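Local coordinates for protein-arginine-phosphatase (Geobacillus stearothermophilus, PDB 4PIC) that removes the phosphate group from phosphoarginine residues in proteins, probably counteracting the arginine kinase McsB, at residues A46-H49 and A50-L54. Residues are numbered along the deposited sequence; the frame is centred on the assembly and turned at random.
Sequences ASVH and AKMVL
The selenomethionine side chain of Met52 overlaps both Val48 and His49, one turn earlier on the same helix. Its SE lies at the edge of the His49 imidazole, close to the ring plane and 3.9 Å from CD2 of that ring, a Met-aromatic contact made without using either ring face. Beyond the selenium, Met52 CE reaches Val48 CG2 at 3.8 Å, the two side chains running alongside each other in the same direction. Both features follow from the shape of Met52: CG stands opposite the carbonyl carbon (chi1 -79°), and the extended chain sets SE beside the ring edge and carries CE on to the valine methyl.

These residues form the N-terminal end of helix 48-56, with Ser47 at the N-cap position. The carbonyl oxygen of Ser47 accepts a nearly straight hydrogen bond from Lys51 N (2.9 Å, 168° at the hydrogen), and Val48 O and His49 O continue the i to i+4 pattern to Met52 N and Val53 N. Ser47 OG rests near Ala50, 3.6 Å from its CB. On another flank, the extended aliphatic chain of Lys51 runs back over Ala46, the residue before the cap, placing CE 3.5 Å from Ala46 O, while its ammonium group forms a salt bridge with Glu45.

Ser47 also pairs through its backbone with Thr13, a residue important for substrate discrimination, touches Cys14 of the probable substrate-binding loop and shares a weak hydrogen bond with the Tyr126 hydroxyl, tying the helix start to the phosphatase active site. Ala50, Val53 and Leu54 pack on Met18 of helix 15-25, whereas His49, Met52 and Val53 meet Ile123 of helix 123-150; the short helix thus bridges two helices of the fold built round the parallel sheet.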
ATOM      1  N   ALA A  46      -1.712  10.127  15.910  1.00 18.52           N
ATOM      2  CA  ALA A  46      -2.539   8.935  16.034  1.00 15.16           C
ATOM      3  C   ALA A  46      -3.990   9.399  16.015  1.00 15.80           C
ATOM      4  O   ALA A  46      -4.300  10.523  16.444  1.00 16.76           O
ATOM      5  CB  ALA A  46      -2.226   8.199  17.331  1.00 15.23           C
ATOM      6  N   SER A  47      -4.889   8.562  15.507  1.00 14.66           N
ATOM      7  CA  SER A  47      -6.293   8.952  15.436  1.00 15.21           C
ATOM      8  C   SER A  47      -6.880   9.141  16.832  1.00 12.92           C
ATOM      9  O   SER A  47      -6.350   8.635  17.827  1.00 12.65           O
ATOM     10  CB  SER A  47      -7.121   7.941  14.652  1.00 18.21           C
ATOM     11  OG  SER A  47      -7.244   6.730  15.362  1.00 17.91           O
ATOM     12  N   VAL A  48      -7.966   9.897  16.916  1.00 13.33           N
ATOM     13  CA  VAL A  48      -8.493  10.257  18.224  1.00 13.54           C
ATOM     14  C   VAL A  48      -8.925   9.043  19.040  1.00 13.64           C
ATOM     15  O   VAL A  48      -8.682   8.992  20.245  1.00 11.32           O
ATOM     16  CB  VAL A  48      -9.633  11.321  18.125  1.00 13.46           C
ATOM     17  CG1 VAL A  48     -10.858  10.764  17.396  1.00 17.69           C
ATOM     18  CG2 VAL A  48     -10.004  11.813  19.498  1.00 15.86           C
ATOM     19  N   HIS A  49      -9.530   8.047  18.401  1.00 13.80           N
ATOM     20  CA  HIS A  49      -9.957   6.864  19.142  1.00 13.26           C
ATOM     21  C   HIS A  49      -8.755   6.053  19.615  1.00 12.10           C
ATOM     22  O   HIS A  49      -8.805   5.466  20.693  1.00 13.29           O
ATOM     23  CB  HIS A  49     -10.893   5.976  18.323  1.00 13.22           C
ATOM     24  CG  HIS A  49     -12.301   6.484  18.240  1.00 13.59           C
ATOM     25  ND1 HIS A  49     -13.192   6.035  17.289  1.00 15.73           N
ATOM     26  CD2 HIS A  49     -12.976   7.380  18.999  1.00 15.10           C
ATOM     27  CE1 HIS A  49     -14.353   6.644  17.457  1.00 12.41           C
ATOM     28  NE2 HIS A  49     -14.249   7.466  18.482  1.00 14.58           N
ATOM     29  N   ALA A  50      -7.684   6.025  18.817  1.00 10.28           N
ATOM     30  CA  ALA A  50      -6.458   5.338  19.241  1.00 12.21           C
ATOM     31  C   ALA A  50      -5.918   6.050  20.474  1.00 11.34           C
ATOM     32  O   ALA A  50      -5.548   5.412  21.471  1.00 10.87           O
ATOM     33  CB  ALA A  50      -5.420   5.323  18.126  1.00 12.34           C
ATOM     34  N   LYS A  51      -5.872   7.376  20.430  1.00 12.00           N
ATOM     35  CA  LYS A  51      -5.414   8.126  21.594  1.00 12.76           C
ATOM     36  C   LYS A  51      -6.291   7.873  22.804  1.00 13.11           C
ATOM     37  O   LYS A  51      -5.792   7.712  23.913  1.00 11.94           O
ATOM     38  CB  LYS A  51      -5.388   9.622  21.305  1.00 15.37           C
ATOM     39  CG  LYS A  51      -4.291  10.069  20.361  1.00 17.78           C
ATOM     40  CD  LYS A  51      -4.196  11.581  20.447  1.00 20.90           C
ATOM     41  CE  LYS A  51      -3.277  12.164  19.410  1.00 26.85           C
ATOM     42  NZ  LYS A  51      -3.182  13.644  19.604  1.00 32.21           N
HETATM   43  N   MSE A  52      -7.595   7.820  22.603  1.00 12.43           N
HETATM   44  CA  MSE A  52      -8.504   7.606  23.717  1.00 12.66           C
HETATM   45  C   MSE A  52      -8.328   6.250  24.372  1.00 12.05           C
HETATM   46  O   MSE A  52      -8.230   6.165  25.593  1.00 11.46           O
HETATM   47  CB  MSE A  52      -9.948   7.776  23.267  1.00 14.14           C
HETATM   48  CG  MSE A  52     -10.376   9.223  23.142  1.00 11.49           C
HETATM   49 SE   MSE A  52     -12.094   9.391  22.256  1.00 22.00          SE
HETATM   50  CE  MSE A  52     -12.348  11.291  22.455  1.00 18.67           C
ATOM     51  N   VAL A  53      -8.283   5.183  23.587  1.00 12.64           N
ATOM     52  CA  VAL A  53      -8.148   3.864  24.198  1.00 13.29           C
ATOM     53  C   VAL A  53      -6.760   3.657  24.813  1.00 11.18           C
ATOM     54  O   VAL A  53      -6.616   2.946  25.822  1.00 11.60           O
ATOM     55  CB  VAL A  53      -8.558   2.703  23.262  1.00 12.28           C
ATOM     56  CG1 VAL A  53      -9.979   2.935  22.738  1.00 12.57           C
ATOM     57  CG2 VAL A  53      -7.593   2.590  22.109  1.00 12.86           C
ATOM     58  N   LEU A  54      -5.744   4.321  24.264  1.00 10.83           N
ATOM     59  CA  LEU A  54      -4.439   4.316  24.929  1.00 11.54           C
ATOM     60  C   LEU A  54      -4.508   5.066  26.257  1.00 11.58           C
ATOM     61  O   LEU A  54      -3.951   4.615  27.256  1.00 11.91           O
ATOM     62  CB  LEU A  54      -3.332   4.880  24.034  1.00 11.70           C
ATOM     63  CG  LEU A  54      -2.954   3.980  22.853  1.00 10.37           C
ATOM     64  CD1 LEU A  54      -2.023   4.725  21.916  1.00 12.19           C
ATOM     65  CD2 LEU A  54      -2.310   2.667  23.328  1.00 11.40           C
TER